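Nucleoporin NUP82 (Saccharomyces cerevisiae, PDB 3PBP) serves as a structural component of the nuclear pore complex, and its N-terminal domain, the part present here, interacts with the nucleoporin NUP116. Local coordinates at residues Q30-I35 against Y46-T50; V71-T75 against K129-H133; L212-L218 against F267-I272; Y276-Q282 against S334-D340; D433-L437 against F447-S451. The protein carries 1 engineered substitution. One frame throughout, in Å; residues are numbered along the deposited sequence.

Interaction 1: Q30-I35 against Y46-T50; sequences QNGTRI and YNVLT
Arg-34 and Ile-35 pair with Asn-47 and Tyr-46 at the open end of the beta hairpin of strands 34-39 and 42-47, part of a four-stranded blade of the beta-propeller. Backbone bonds set the register. Ile-35 N gives to Tyr-46 O at 2.9 Å, almost straight at 179°, and Tyr-46 N gives to Ile-35 O. Past the strand ends, Val-48 N bonds Thr-33 O at 3.0 Å. The non-hydrogen-bonded pair Arg-34 and Asn-47 lies between.

The polar side-chain bonds are local. Asn-47 OD1 accepts from Leu-49 N at 2.8 Å (an Asx turn), in the carbonyl plane, and from Thr-50 N at 2.9 Å (an Asx motif), above it. Two N-H groups thus grip OD1. With an alanine here, Leu-49 N would probably lose its acceptor and Thr-50 N be left with its bond to Asn-47 O.

The rest is packing. With Asn-47 CG anti to N (chi1 -177°), ND2 lies 3.5 Å from Arg-34 CG. The amide stands 76° to the guanidinium, which makes a cation-pi contact with Trp-95. Gln-30 NE2 sits over one guanidinium face. On the other side of the sheet, Ile-35 CD1 meets Val-48 CG2 at 4.2 Å.

Interaction 2: V71-T75 against K129-H133; sequences VISST and KVLFH
Ile-72 and Phe-132 carry this contact between strands 70-73 and 127-132. Each is the first strand of its four-stranded antiparallel sheet, and the two sheets are successive blades of the beta-propeller. The strand segments run nearly parallel, 15° apart. Their axes come no closer than 7.8 Å, too far for direct backbone pairing, and side chains fill the space between them.

The end of Ile-72 does much of the packing. Its CD1 methyl lies on the backbone of the other strand, over Val-130 O and 3.9 Å from Leu-131 CA. Its apolar partners are Val-130 CG1 at 4.4 Å and Phe-132 CD2 at 4.2 Å. It gets there because CG1 stands between the backbone N and the carbonyl carbon (chi1 56°), which turns this branch toward strand 127-132.

The aromatic contact is a CH-pi one. Ser-74 CB sits over one face of the Phe-132 ring, 4.0 Å from the centroid and 18° off the ring normal. Ring atom CE2 is also 3.5 Å from Ser-74 N. Ile-72 O lies at the ring edge, near its plane. Leu-79, Ile-142 and Ile-156 touch the same phenylalanine.

The polar groups bond mostly within their own blade. Ser-73 OG bonds Ser-74 O at 2.9 Å. The main partners of Ser-74 OG are Ser-76 OG and Leu-79 N, in and after the turn. A weak bond also runs to Asp-139 OD2, beyond strand 127-132.

Between these two segments the contact therefore rests on dispersion and shape, without the directional grip of a hydrogen bond.

Interaction 3: L212-L218 against F267-I272; sequences LPSVLLL and FGKVDI
Val-215, Leu-216 and Leu-217 face Asp-271, Val-270 and Lys-269 in a short antiparallel ladder. The strand axes approach to 4.6 Å and their directions differ by 159°. Leu-216 and Val-270 are the hydrogen-bonded pair: Leu-216 N gives to Val-270 O at 2.8 Å, and Val-270 N gives back to Leu-216 O at 3.0 Å. One further bond extends the ladder at each end, from Ile-272 N to Ser-214 O and from Leu-218 N to Gly-268 O. Gly-268, at positive phi, and Lys-269 form a G1 beta bulge opposite Asn-264.

This two-stranded sheet ties together the ends of a helical excursion. The chain between its strands holds helices 220-235 and 243-262, and the second helix packs on the sheet through Phe-255 and Leu-259.

On the face of Leu-216 and Val-270, the side chains lie side by side, with Leu-216 CB 3.9 Å from Val-270 CG1. Ile-272 adds its CD1 methyl, 3.6 Å from Leu-216 CB and 3.8 Å from Leu-212 CD1. Its CG1 lies beside the backbone N (chi1 -64°), and from there CD1 fits between the two leucines. Leu-212 crosses Ile-272 at about a right angle. If Leu-212 were an alanine, losing CG and both methyls would probably open a gap beside Ile-272 CD1 and weaken the packing on Phe-255.

The other face is mixed. Val-215 CG2 touches Asp-271 OD1 at 3.3 Å. Val-215 CG1 lies 3.9 Å from Lys-269 CD, along an extended lysine chain that also makes a cation-pi contact with Tyr-137.

Interaction 4: Y276-Q282 against S334-D340; sequences YRLAKVQ and SMSWDVD
Ser-334 O takes a bond from Gln-282 NE2 at 3.0 Å (N-H...O 151°). The donor lies in the carbonyl plane, while the oxygen is 20° out of the glutamine amide plane. At the other end of that amide, OE1 is bonded by Asn-346 ND2, so both ends are held. Ser-336 then lays its CB 3.8 Å from Gln-282 NE2, and its O lies against Ala-279 CB at 3.5 Å.

Trp-337 turns its indole edge to the backbone of the other loop. The first torsion (chi1 -67°) swings the ring to the side where NE1 can reach Tyr-276 O. That bond is 2.9 Å long, with the oxygen in the ring plane but the donor above the carbonyl plane. CD1, on the same edge, is 3.3 Å from Leu-278 O.

Both segments are irregular loops. One leads from strand 269-271 toward strand 286-288 of a propeller blade, and the other joins strands 323-329 and 347-355 of the same blade. Helix 243-262 packs on the second loop.

Trp-337 O receives a weak bond from Lys-280 N. Asp-338 turns away to a salt bridge with Arg-247. Asp-340 OD1 offers its syn lone pair to Lys-280 NZ in a salt bridge.

Interaction 5: D433-L437 against F447-S451; sequences DQSNL and FQNIS
Ile-450 lies across Ser-435, Asn-436 and Leu-437 at the open end of the beta hairpin of strands 434-440 and 445-449. Its CB sits 3.8 Å from Ser-435 O. CG1 comes next, turned away from the isoleucine's own carbonyl (chi1 -59°), and rests against the peptide between Asn-436 and Leu-437, 3.7 Å from Asn-436 C. At the tip, CD1 meets Leu-437 CB at 3.6 Å. Gln-369 of a nearby loop also touches this isoleucine.

Backbone bonds carry most of the rest. Leu-437 and Gln-448 are the hydrogen-bonded pair, with Leu-437 N to Gln-448 O at 2.7 Å and Gln-448 N to Leu-437 O at 3.0 Å. Ile-450 N gives to Ser-435 O at 3.1 Å. One side-chain donor joins in: Ser-435 OG gives a weak bond to Ile-450 O at 3.2 Å.

Two side chains reach past the hairpin. Gln-448 NE2 bonds Ile-417 O in the neighbouring blade of the propeller. Phe-447 meets Phe-13, near the N-terminus, edge to face.

At this end of the N-terminal domain, backbone bonds thus set the register, and the apolar Ile-450 is laid over them.

How the interactions relate
No ligand or catalytic site is involved; the five contacts sit in the propeller and the helical insertion of the N-terminal domain. Interactions 1 and 5 have centres about 14 Å apart and do not touch. Strand 425-431 mediates between them: Ile-35 and Phe-447 both touch its Ile-429. Interaction 2 lies about 19 Å from interaction 1, centre to centre. It touches interaction 3, with His-133 NE2 3.4 Å from Pro-213 CD. Interaction 3 touches interaction 4 through Arg-277, whose NH1 probably bonds Leu-212 O at 3.2 Å. Interactions 4 and 5 are farthest apart, about 42 Å between centres. Interactions 1 to 4 fall within the NUP116-interacting region, residues 1-409; interaction 5 follows it.

Interaction 1: Q30-I35 against Y46-T50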
# COMPACT_ATOMS: atom_id res chain seq x y z
N GLN A 30 20.49 -15.02 -3.47
CA GLN A 30 20.86 -16.26 -2.78
C GLN A 30 21.88 -16.08 -1.66
O GLN A 30 23.02 -16.56 -1.74
CB GLN A 30 21.36 -17.28 -3.81
CG GLN A 30 20.38 -17.52 -4.95
CD GLN A 30 20.84 -18.61 -5.92
OE1 GLN A 30 21.98 -19.08 -5.87
NE2 GLN A 30 19.95 -19.01 -6.81
N ASN A 31 21.46 -15.39 -0.61
CA ASN A 31 22.31 -15.14 0.55
C ASN A 31 23.65 -14.44 0.24
O ASN A 31 24.68 -14.83 0.77
CB ASN A 31 22.55 -16.45 1.29
CG ASN A 31 23.07 -16.24 2.69
OD1 ASN A 31 22.54 -15.41 3.45
ND2 ASN A 31 24.09 -16.99 3.06
N GLY A 32 23.59 -13.41 -0.60
CA GLY A 32 24.77 -12.64 -0.98
C GLY A 32 25.79 -13.43 -1.78
O GLY A 32 26.97 -13.08 -1.86
N THR A 33 25.31 -14.49 -2.40
CA THR A 33 26.14 -15.39 -3.16
C THR A 33 26.26 -15.00 -4.63
O THR A 33 27.30 -15.21 -5.23
CB THR A 33 25.60 -16.85 -2.98
OG1 THR A 33 26.66 -17.69 -2.54
CG2 THR A 33 24.97 -17.41 -4.26
N ARG A 34 25.22 -14.41 -5.21
CA ARG A 34 25.27 -14.00 -6.63
C ARG A 34 25.21 -12.49 -6.72
O ARG A 34 24.38 -11.87 -6.08
CB ARG A 34 24.07 -14.54 -7.41
CG ARG A 34 23.74 -16.01 -7.28
CD ARG A 34 22.24 -16.13 -7.47
NE ARG A 34 21.84 -16.83 -8.68
CZ ARG A 34 20.63 -16.71 -9.22
NH1 ARG A 34 19.73 -15.90 -8.68
NH2 ARG A 34 20.31 -17.43 -10.29
N ILE A 35 26.06 -11.91 -7.56
CA ILE A 35 26.11 -10.46 -7.73
C ILE A 35 25.66 -10.00 -9.12
O ILE A 35 26.03 -10.61 -10.12
CB ILE A 35 27.54 -9.94 -7.50
CG1 ILE A 35 27.97 -10.21 -6.06
CG2 ILE A 35 27.63 -8.45 -7.82
CD1 ILE A 35 29.45 -9.98 -5.84
N TYR A 46 27.69 -12.43 -11.67
CA TYR A 46 28.73 -13.36 -11.29
C TYR A 46 28.32 -14.14 -10.06
O TYR A 46 27.90 -13.56 -9.06
CB TYR A 46 30.00 -12.56 -11.01
CG TYR A 46 31.15 -13.29 -10.35
CD1 TYR A 46 31.93 -14.20 -11.07
CD2 TYR A 46 31.48 -13.02 -9.04
CE1 TYR A 46 33.05 -14.81 -10.47
CE2 TYR A 46 32.58 -13.62 -8.44
CZ TYR A 46 33.36 -14.51 -9.15
OH TYR A 46 34.45 -15.08 -8.53
N ASN A 47 28.41 -15.47 -10.15
CA ASN A 47 28.07 -16.31 -9.02
C ASN A 47 29.36 -16.62 -8.27
O ASN A 47 30.20 -17.38 -8.74
CB ASN A 47 27.39 -17.60 -9.46
CG ASN A 47 26.98 -18.45 -8.28
OD1 ASN A 47 27.81 -18.81 -7.45
ND2 ASN A 47 25.70 -18.76 -8.19
N VAL A 48 29.49 -16.01 -7.11
CA VAL A 48 30.64 -16.17 -6.24
C VAL A 48 31.12 -17.61 -5.98
O VAL A 48 32.32 -17.83 -5.79
CB VAL A 48 30.35 -15.44 -4.90
CG1 VAL A 48 31.26 -15.93 -3.81
CG2 VAL A 48 30.52 -13.94 -5.10
N LEU A 49 30.22 -18.59 -5.99
CA LEU A 49 30.61 -19.97 -5.71
C LEU A 49 30.70 -20.85 -6.95
O LEU A 49 31.31 -21.93 -6.91
CB LEU A 49 29.61 -20.62 -4.77
CG LEU A 49 29.17 -19.88 -3.51
CD1 LEU A 49 28.06 -20.67 -2.84
CD2 LEU A 49 30.37 -19.67 -2.59
N THR A 50 30.12 -20.38 -8.04
CA THR A 50 30.03 -21.16 -9.28
C THR A 50 30.88 -20.78 -10.49
O THR A 50 31.31 -21.66 -11.24
CB THR A 50 28.56 -21.18 -9.73
OG1 THR A 50 27.88 -22.19 -9.00
CG2 THR A 50 28.43 -21.38 -11.26

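Interaction 2: V71-T75 against K129-H133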
# COMPACT_ATOMS: atom_id res chain seq x y z
N VAL A 71 15.88 1.18 -10.89
CA VAL A 71 15.94 -0.24 -11.26
C VAL A 71 15.91 -1.07 -9.99
O VAL A 71 16.61 -0.76 -9.01
CB VAL A 71 17.21 -0.61 -12.11
CG1 VAL A 71 17.50 0.46 -13.14
CG2 VAL A 71 18.38 -0.82 -11.24
N ILE A 72 15.07 -2.10 -9.98
CA ILE A 72 14.98 -2.96 -8.81
C ILE A 72 15.17 -4.39 -9.25
O ILE A 72 15.02 -4.71 -10.42
CB ILE A 72 13.61 -2.82 -8.11
CG1 ILE A 72 12.49 -3.12 -9.11
CG2 ILE A 72 13.44 -1.42 -7.56
CD1 ILE A 72 11.12 -3.14 -8.50
N SER A 73 15.48 -5.25 -8.30
CA SER A 73 15.70 -6.66 -8.59
C SER A 73 14.73 -7.54 -7.83
O SER A 73 14.31 -7.20 -6.73
CB SER A 73 17.13 -7.03 -8.20
OG SER A 73 17.30 -8.44 -8.13
N SER A 74 14.34 -8.66 -8.42
CA SER A 74 13.46 -9.56 -7.71
C SER A 74 14.36 -10.21 -6.65
O SER A 74 15.56 -10.37 -6.86
CB SER A 74 12.91 -10.62 -8.66
OG SER A 74 13.94 -11.46 -9.13
N THR A 75 13.79 -10.57 -5.50
CA THR A 75 14.59 -11.18 -4.44
C THR A 75 15.30 -12.44 -4.91
O THR A 75 16.42 -12.72 -4.48
CB THR A 75 13.72 -11.50 -3.22
OG1 THR A 75 13.27 -10.28 -2.63
CG2 THR A 75 14.50 -12.28 -2.18
N LYS A 129 5.90 4.46 -8.55
CA LYS A 129 6.69 3.39 -7.96
C LYS A 129 6.31 2.01 -8.50
O LYS A 129 5.15 1.78 -8.87
CB LYS A 129 6.55 3.39 -6.44
CG LYS A 129 7.57 2.51 -5.77
CD LYS A 129 7.46 2.52 -4.26
CE LYS A 129 8.64 1.74 -3.67
NZ LYS A 129 8.70 1.73 -2.18
N VAL A 130 7.29 1.11 -8.54
CA VAL A 130 7.10 -0.26 -9.01
C VAL A 130 7.73 -1.26 -8.05
O VAL A 130 8.81 -1.05 -7.54
CB VAL A 130 7.74 -0.48 -10.39
CG1 VAL A 130 7.58 -1.94 -10.82
CG2 VAL A 130 7.10 0.44 -11.40
N LEU A 131 7.03 -2.37 -7.83
CA LEU A 131 7.51 -3.42 -6.93
C LEU A 131 7.18 -4.79 -7.49
O LEU A 131 6.12 -4.97 -8.10
CB LEU A 131 6.80 -3.34 -5.58
CG LEU A 131 7.02 -2.16 -4.66
CD1 LEU A 131 6.12 -2.28 -3.47
CD2 LEU A 131 8.48 -2.12 -4.26
N PHE A 132 8.07 -5.75 -7.29
CA PHE A 132 7.77 -7.12 -7.72
C PHE A 132 6.84 -7.69 -6.64
O PHE A 132 6.97 -7.34 -5.47
CB PHE A 132 9.03 -7.97 -7.74
CG PHE A 132 9.78 -7.91 -9.01
CD1 PHE A 132 9.25 -8.46 -10.18
CD2 PHE A 132 11.03 -7.31 -9.06
CE1 PHE A 132 9.96 -8.41 -11.38
CE2 PHE A 132 11.76 -7.25 -10.25
CZ PHE A 132 11.22 -7.81 -11.41
N HIS A 133 5.90 -8.55 -7.01
CA HIS A 133 5.05 -9.13 -5.99
C HIS A 133 5.96 -10.19 -5.36
O HIS A 133 6.49 -11.06 -6.05
CB HIS A 133 3.80 -9.76 -6.60
CG HIS A 133 2.77 -10.14 -5.58
ND1 HIS A 133 2.96 -11.16 -4.67
CD2 HIS A 133 1.54 -9.64 -5.33
CE1 HIS A 133 1.89 -11.27 -3.90
NE2 HIS A 133 1.01 -10.36 -4.28

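Interaction 3: L212-L218 against F267-I272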
# COMPACT_ATOMS: atom_id res chain seq x y z
N LEU A 212 -3.24 -10.58 -4.25
CA LEU A 212 -2.66 -11.73 -4.93
C LEU A 212 -2.27 -11.60 -6.39
O LEU A 212 -2.90 -10.88 -7.15
CB LEU A 212 -3.61 -12.91 -4.77
CG LEU A 212 -4.22 -13.04 -3.36
CD1 LEU A 212 -5.51 -13.82 -3.41
CD2 LEU A 212 -3.22 -13.69 -2.44
N PRO A 213 -1.21 -12.32 -6.80
CA PRO A 213 -0.74 -12.31 -8.18
C PRO A 213 -1.61 -13.34 -8.92
O PRO A 213 -2.54 -13.87 -8.32
CB PRO A 213 0.72 -12.74 -8.04
CG PRO A 213 0.65 -13.72 -6.95
CD PRO A 213 -0.29 -13.08 -5.93
N SER A 214 -1.35 -13.64 -10.18
CA SER A 214 -2.17 -14.61 -10.91
C SER A 214 -1.79 -16.05 -10.56
O SER A 214 -2.59 -16.98 -10.71
CB SER A 214 -2.04 -14.41 -12.41
OG SER A 214 -0.75 -14.83 -12.82
N VAL A 215 -0.54 -16.23 -10.11
CA VAL A 215 -0.05 -17.55 -9.72
C VAL A 215 0.77 -17.33 -8.46
O VAL A 215 1.91 -16.86 -8.51
CB VAL A 215 0.84 -18.18 -10.82
CG1 VAL A 215 1.33 -19.53 -10.38
CG2 VAL A 215 0.05 -18.30 -12.10
N LEU A 216 0.16 -17.68 -7.33
CA LEU A 216 0.76 -17.49 -6.02
C LEU A 216 1.81 -18.51 -5.58
O LEU A 216 1.57 -19.72 -5.62
CB LEU A 216 -0.36 -17.45 -4.99
CG LEU A 216 -0.02 -17.12 -3.54
CD1 LEU A 216 0.34 -15.66 -3.41
CD2 LEU A 216 -1.24 -17.45 -2.68
N LEU A 217 2.97 -17.99 -5.15
CA LEU A 217 4.06 -18.82 -4.63
C LEU A 217 3.70 -19.09 -3.17
O LEU A 217 3.59 -18.18 -2.36
CB LEU A 217 5.39 -18.07 -4.65
CG LEU A 217 6.51 -18.55 -5.58
CD1 LEU A 217 7.82 -18.00 -5.04
CD2 LEU A 217 6.56 -20.06 -5.65
N LEU A 218 3.50 -20.35 -2.83
CA LEU A 218 3.12 -20.68 -1.47
C LEU A 218 3.67 -22.06 -1.08
O LEU A 218 3.32 -23.05 -1.70
CB LEU A 218 1.59 -20.68 -1.38
CG LEU A 218 0.88 -20.59 -0.03
CD1 LEU A 218 1.24 -19.29 0.64
CD2 LEU A 218 -0.61 -20.66 -0.24
N PHE A 267 5.46 -27.75 -6.97
CA PHE A 267 5.97 -26.45 -7.40
C PHE A 267 5.73 -25.41 -6.33
O PHE A 267 6.23 -24.29 -6.42
CB PHE A 267 5.29 -26.01 -8.69
CG PHE A 267 5.73 -26.80 -9.88
CD1 PHE A 267 5.28 -28.10 -10.05
CD2 PHE A 267 6.62 -26.25 -10.80
CE1 PHE A 267 5.72 -28.86 -11.14
CE2 PHE A 267 7.07 -27.00 -11.90
CZ PHE A 267 6.62 -28.31 -12.07
N GLY A 268 4.97 -25.80 -5.31
CA GLY A 268 4.67 -24.91 -4.21
C GLY A 268 4.01 -23.65 -4.73
O GLY A 268 4.36 -22.55 -4.33
N LYS A 269 3.04 -23.83 -5.63
CA LYS A 269 2.34 -22.70 -6.21
C LYS A 269 0.87 -23.06 -6.35
O LYS A 269 0.50 -24.21 -6.16
CB LYS A 269 2.92 -22.39 -7.59
CG LYS A 269 2.73 -23.52 -8.58
CD LYS A 269 2.90 -23.06 -10.00
CE LYS A 269 2.25 -24.05 -10.95
NZ LYS A 269 2.15 -23.48 -12.33
N VAL A 270 0.06 -22.06 -6.68
CA VAL A 270 -1.38 -22.25 -6.86
C VAL A 270 -1.91 -21.13 -7.74
O VAL A 270 -1.50 -19.98 -7.59
CB VAL A 270 -2.13 -22.27 -5.50
CG1 VAL A 270 -1.92 -20.97 -4.76
CG2 VAL A 270 -3.60 -22.51 -5.74
N ASP A 271 -2.80 -21.46 -8.67
CA ASP A 271 -3.37 -20.45 -9.57
C ASP A 271 -4.48 -19.69 -8.88
O ASP A 271 -5.23 -20.25 -8.08
CB ASP A 271 -3.94 -21.10 -10.82
CG ASP A 271 -2.87 -21.71 -11.69
OD1 ASP A 271 -1.91 -20.99 -12.00
OD2 ASP A 271 -3.00 -22.90 -12.06
N ILE A 272 -4.59 -18.40 -9.20
CA ILE A 272 -5.62 -17.57 -8.60
C ILE A 272 -6.42 -16.83 -9.65
O ILE A 272 -5.89 -15.98 -10.36
CB ILE A 272 -4.99 -16.60 -7.60
CG1 ILE A 272 -4.37 -17.42 -6.45
CG2 ILE A 272 -6.02 -15.59 -7.12
CD1 ILE A 272 -3.84 -16.63 -5.31

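Interaction 4: Y276-Q282 against S334-D340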
# COMPACT_ATOMS: atom_id res chain seq x y z
N TYR A 276 -10.94 -13.43 -7.60
CA TYR A 276 -10.42 -13.28 -6.24
C TYR A 276 -9.32 -12.24 -6.09
O TYR A 276 -8.84 -12.01 -4.99
CB TYR A 276 -9.87 -14.61 -5.73
CG TYR A 276 -10.84 -15.76 -5.81
CD1 TYR A 276 -10.97 -16.51 -6.97
CD2 TYR A 276 -11.65 -16.08 -4.72
CE1 TYR A 276 -11.87 -17.57 -7.04
CE2 TYR A 276 -12.55 -17.14 -4.78
CZ TYR A 276 -12.66 -17.87 -5.94
OH TYR A 276 -13.56 -18.91 -6.00
N ARG A 277 -8.94 -11.60 -7.19
CA ARG A 277 -7.88 -10.61 -7.12
C ARG A 277 -8.34 -9.17 -7.01
O ARG A 277 -7.53 -8.27 -6.75
CB ARG A 277 -6.96 -10.77 -8.33
CG ARG A 277 -6.38 -12.17 -8.44
CD ARG A 277 -4.97 -12.12 -8.90
NE ARG A 277 -4.86 -12.06 -10.35
CZ ARG A 277 -3.96 -11.33 -10.99
NH1 ARG A 277 -3.10 -10.58 -10.30
NH2 ARG A 277 -3.88 -11.38 -12.30
N LEU A 278 -9.64 -8.94 -7.20
CA LEU A 278 -10.19 -7.59 -7.08
C LEU A 278 -10.59 -7.37 -5.63
O LEU A 278 -11.61 -7.87 -5.18
CB LEU A 278 -11.41 -7.43 -7.99
CG LEU A 278 -11.11 -7.48 -9.49
CD1 LEU A 278 -12.40 -7.58 -10.28
CD2 LEU A 278 -10.32 -6.24 -9.89
N ALA A 279 -9.78 -6.63 -4.89
CA ALA A 279 -10.07 -6.40 -3.49
C ALA A 279 -10.06 -4.92 -3.16
O ALA A 279 -9.24 -4.17 -3.67
CB ALA A 279 -9.07 -7.13 -2.64
N LYS A 280 -10.97 -4.51 -2.29
CA LYS A 280 -11.04 -3.12 -1.89
C LYS A 280 -10.22 -2.86 -0.63
O LYS A 280 -10.19 -3.69 0.29
CB LYS A 280 -12.49 -2.69 -1.68
CG LYS A 280 -13.24 -2.51 -2.98
CD LYS A 280 -14.60 -1.88 -2.77
CE LYS A 280 -15.29 -1.64 -4.12
NZ LYS A 280 -16.64 -0.99 -3.99
N VAL A 281 -9.56 -1.71 -0.62
CA VAL A 281 -8.72 -1.31 0.50
C VAL A 281 -9.41 -1.30 1.85
O VAL A 281 -10.59 -0.96 1.96
CB VAL A 281 -8.15 0.10 0.32
CG1 VAL A 281 -6.63 0.06 0.44
CG2 VAL A 281 -8.60 0.67 -1.01
N GLN A 282 -8.65 -1.67 2.86
CA GLN A 282 -9.11 -1.68 4.23
C GLN A 282 -8.37 -0.51 4.89
O GLN A 282 -7.29 -0.11 4.42
CB GLN A 282 -8.73 -2.99 4.92
CG GLN A 282 -9.34 -4.21 4.30
CD GLN A 282 -9.19 -5.43 5.18
OE1 GLN A 282 -9.38 -5.36 6.40
NE2 GLN A 282 -8.87 -6.57 4.57
N SER A 334 -9.07 -9.87 8.47
CA SER A 334 -9.85 -10.83 7.71
C SER A 334 -9.76 -10.30 6.29
O SER A 334 -9.61 -9.09 6.07
CB SER A 334 -11.31 -10.84 8.14
OG SER A 334 -11.97 -9.66 7.72
N MSE A 335 -9.80 -11.21 5.33
CA MSE A 335 -9.75 -10.80 3.95
C MSE A 335 -11.05 -10.10 3.57
O MSE A 335 -12.11 -10.39 4.12
CB MSE A 335 -9.52 -12.03 3.08
CG MSE A 335 -8.10 -12.51 3.19
SE MSE A 335 -7.78 -14.21 2.34
CE MSE A 335 -8.25 -13.80 0.56
N SER A 336 -10.97 -9.15 2.64
CA SER A 336 -12.14 -8.41 2.21
C SER A 336 -12.01 -8.01 0.74
O SER A 336 -10.96 -7.58 0.29
CB SER A 336 -12.30 -7.17 3.08
OG SER A 336 -13.47 -6.45 2.72
N TRP A 337 -13.11 -8.16 0.00
CA TRP A 337 -13.10 -7.84 -1.42
C TRP A 337 -14.08 -6.75 -1.81
O TRP A 337 -13.70 -5.85 -2.56
CB TRP A 337 -13.40 -9.10 -2.23
CG TRP A 337 -12.35 -10.18 -2.18
CD1 TRP A 337 -11.41 -10.44 -3.14
CD2 TRP A 337 -12.23 -11.22 -1.21
NE1 TRP A 337 -10.73 -11.60 -2.84
CE2 TRP A 337 -11.22 -12.09 -1.66
CE3 TRP A 337 -12.88 -11.51 -0.01
CZ2 TRP A 337 -10.85 -13.24 -0.95
CZ3 TRP A 337 -12.51 -12.66 0.70
CH2 TRP A 337 -11.51 -13.50 0.23
N ASP A 338 -15.33 -6.82 -1.32
CA ASP A 338 -16.37 -5.82 -1.64
C ASP A 338 -16.41 -4.63 -0.71
O ASP A 338 -16.23 -3.49 -1.12
CB ASP A 338 -17.77 -6.40 -1.56
CG ASP A 338 -17.84 -7.81 -2.02
OD1 ASP A 338 -17.48 -8.06 -3.18
OD2 ASP A 338 -18.27 -8.67 -1.21
N VAL A 339 -16.68 -4.92 0.55
CA VAL A 339 -16.82 -3.90 1.59
C VAL A 339 -15.99 -2.63 1.45
O VAL A 339 -14.75 -2.66 1.51
CB VAL A 339 -16.54 -4.52 2.97
CG1 VAL A 339 -17.06 -3.61 4.04
CG2 VAL A 339 -17.19 -5.89 3.06
N ASP A 340 -16.67 -1.50 1.25
CA ASP A 340 -16.02 -0.20 1.16
C ASP A 340 -15.70 0.25 2.57
O ASP A 340 -16.45 -0.02 3.50
CB ASP A 340 -16.92 0.86 0.54
CG ASP A 340 -17.33 0.55 -0.87
OD1 ASP A 340 -16.46 0.11 -1.65
OD2 ASP A 340 -18.53 0.75 -1.19

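Interaction 5: D433-L437 against F447-S451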
# COMPACT_ATOMS: atom_id res chain seq x y z
N ASP A 433 33.01 -16.48 4.29
CA ASP A 433 32.58 -16.45 5.68
C ASP A 433 32.44 -15.06 6.30
O ASP A 433 32.45 -14.93 7.52
CB ASP A 433 33.51 -17.29 6.54
CG ASP A 433 32.95 -18.67 6.83
OD1 ASP A 433 31.84 -18.75 7.41
OD2 ASP A 433 33.62 -19.67 6.48
N GLN A 434 32.33 -14.04 5.47
CA GLN A 434 32.18 -12.69 5.99
C GLN A 434 31.12 -11.91 5.24
O GLN A 434 31.29 -11.58 4.07
CB GLN A 434 33.50 -11.93 5.93
CG GLN A 434 34.36 -12.08 7.17
CD GLN A 434 35.55 -11.13 7.17
OE1 GLN A 434 35.39 -9.91 7.07
NE2 GLN A 434 36.76 -11.69 7.27
N SER A 435 30.01 -11.63 5.92
CA SER A 435 28.94 -10.88 5.31
C SER A 435 29.38 -9.41 5.22
O SER A 435 30.01 -8.88 6.13
CB SER A 435 27.64 -11.03 6.12
OG SER A 435 27.89 -11.00 7.52
N ASN A 436 29.06 -8.78 4.10
CA ASN A 436 29.44 -7.39 3.89
C ASN A 436 28.30 -6.58 3.29
O ASN A 436 27.29 -7.13 2.87
CB ASN A 436 30.65 -7.33 2.96
CG ASN A 436 31.81 -8.14 3.48
OD1 ASN A 436 32.41 -7.80 4.49
ND2 ASN A 436 32.14 -9.23 2.78
N LEU A 437 28.49 -5.27 3.26
CA LEU A 437 27.50 -4.36 2.70
C LEU A 437 28.18 -3.57 1.61
O LEU A 437 29.16 -2.88 1.85
CB LEU A 437 26.98 -3.41 3.77
CG LEU A 437 26.05 -2.30 3.29
CD1 LEU A 437 24.77 -2.89 2.71
CD2 LEU A 437 25.74 -1.40 4.47
N PHE A 447 32.75 -1.17 0.40
CA PHE A 447 32.33 -2.42 1.03
C PHE A 447 32.59 -2.26 2.52
O PHE A 447 33.56 -1.62 2.91
CB PHE A 447 33.13 -3.61 0.47
CG PHE A 447 32.87 -3.88 -0.98
CD1 PHE A 447 33.40 -3.05 -1.97
CD2 PHE A 447 32.04 -4.92 -1.37
CE1 PHE A 447 33.11 -3.26 -3.32
CE2 PHE A 447 31.75 -5.13 -2.72
CZ PHE A 447 32.28 -4.30 -3.69
N GLN A 448 31.71 -2.82 3.34
CA GLN A 448 31.86 -2.72 4.79
C GLN A 448 31.42 -3.99 5.48
O GLN A 448 30.50 -4.67 5.02
CB GLN A 448 31.04 -1.55 5.32
CG GLN A 448 31.29 -0.29 4.54
CD GLN A 448 30.75 0.92 5.23
OE1 GLN A 448 30.98 2.05 4.79
NE2 GLN A 448 30.03 0.71 6.32
N ASN A 449 32.08 -4.31 6.59
CA ASN A 449 31.77 -5.51 7.33
C ASN A 449 30.45 -5.38 8.07
O ASN A 449 30.10 -4.30 8.56
CB ASN A 449 32.89 -5.81 8.33
CG ASN A 449 34.24 -5.98 7.64
OD1 ASN A 449 34.47 -6.97 6.95
ND2 ASN A 449 35.13 -5.01 7.84
N ILE A 450 29.71 -6.48 8.13
CA ILE A 450 28.42 -6.52 8.81
C ILE A 450 28.47 -7.63 9.85
O ILE A 450 28.84 -8.76 9.55
CB ILE A 450 27.26 -6.81 7.82
CG1 ILE A 450 27.21 -5.75 6.73
CG2 ILE A 450 25.94 -6.87 8.58
CD1 ILE A 450 26.94 -4.34 7.24
N SER A 451 28.11 -7.31 11.09
CA SER A 451 28.11 -8.31 12.15
C SER A 451 26.84 -9.16 12.06
O SER A 451 25.73 -8.63 12.05
CB SER A 451 28.20 -7.63 13.52
OG SER A 451 27.14 -6.71 13.72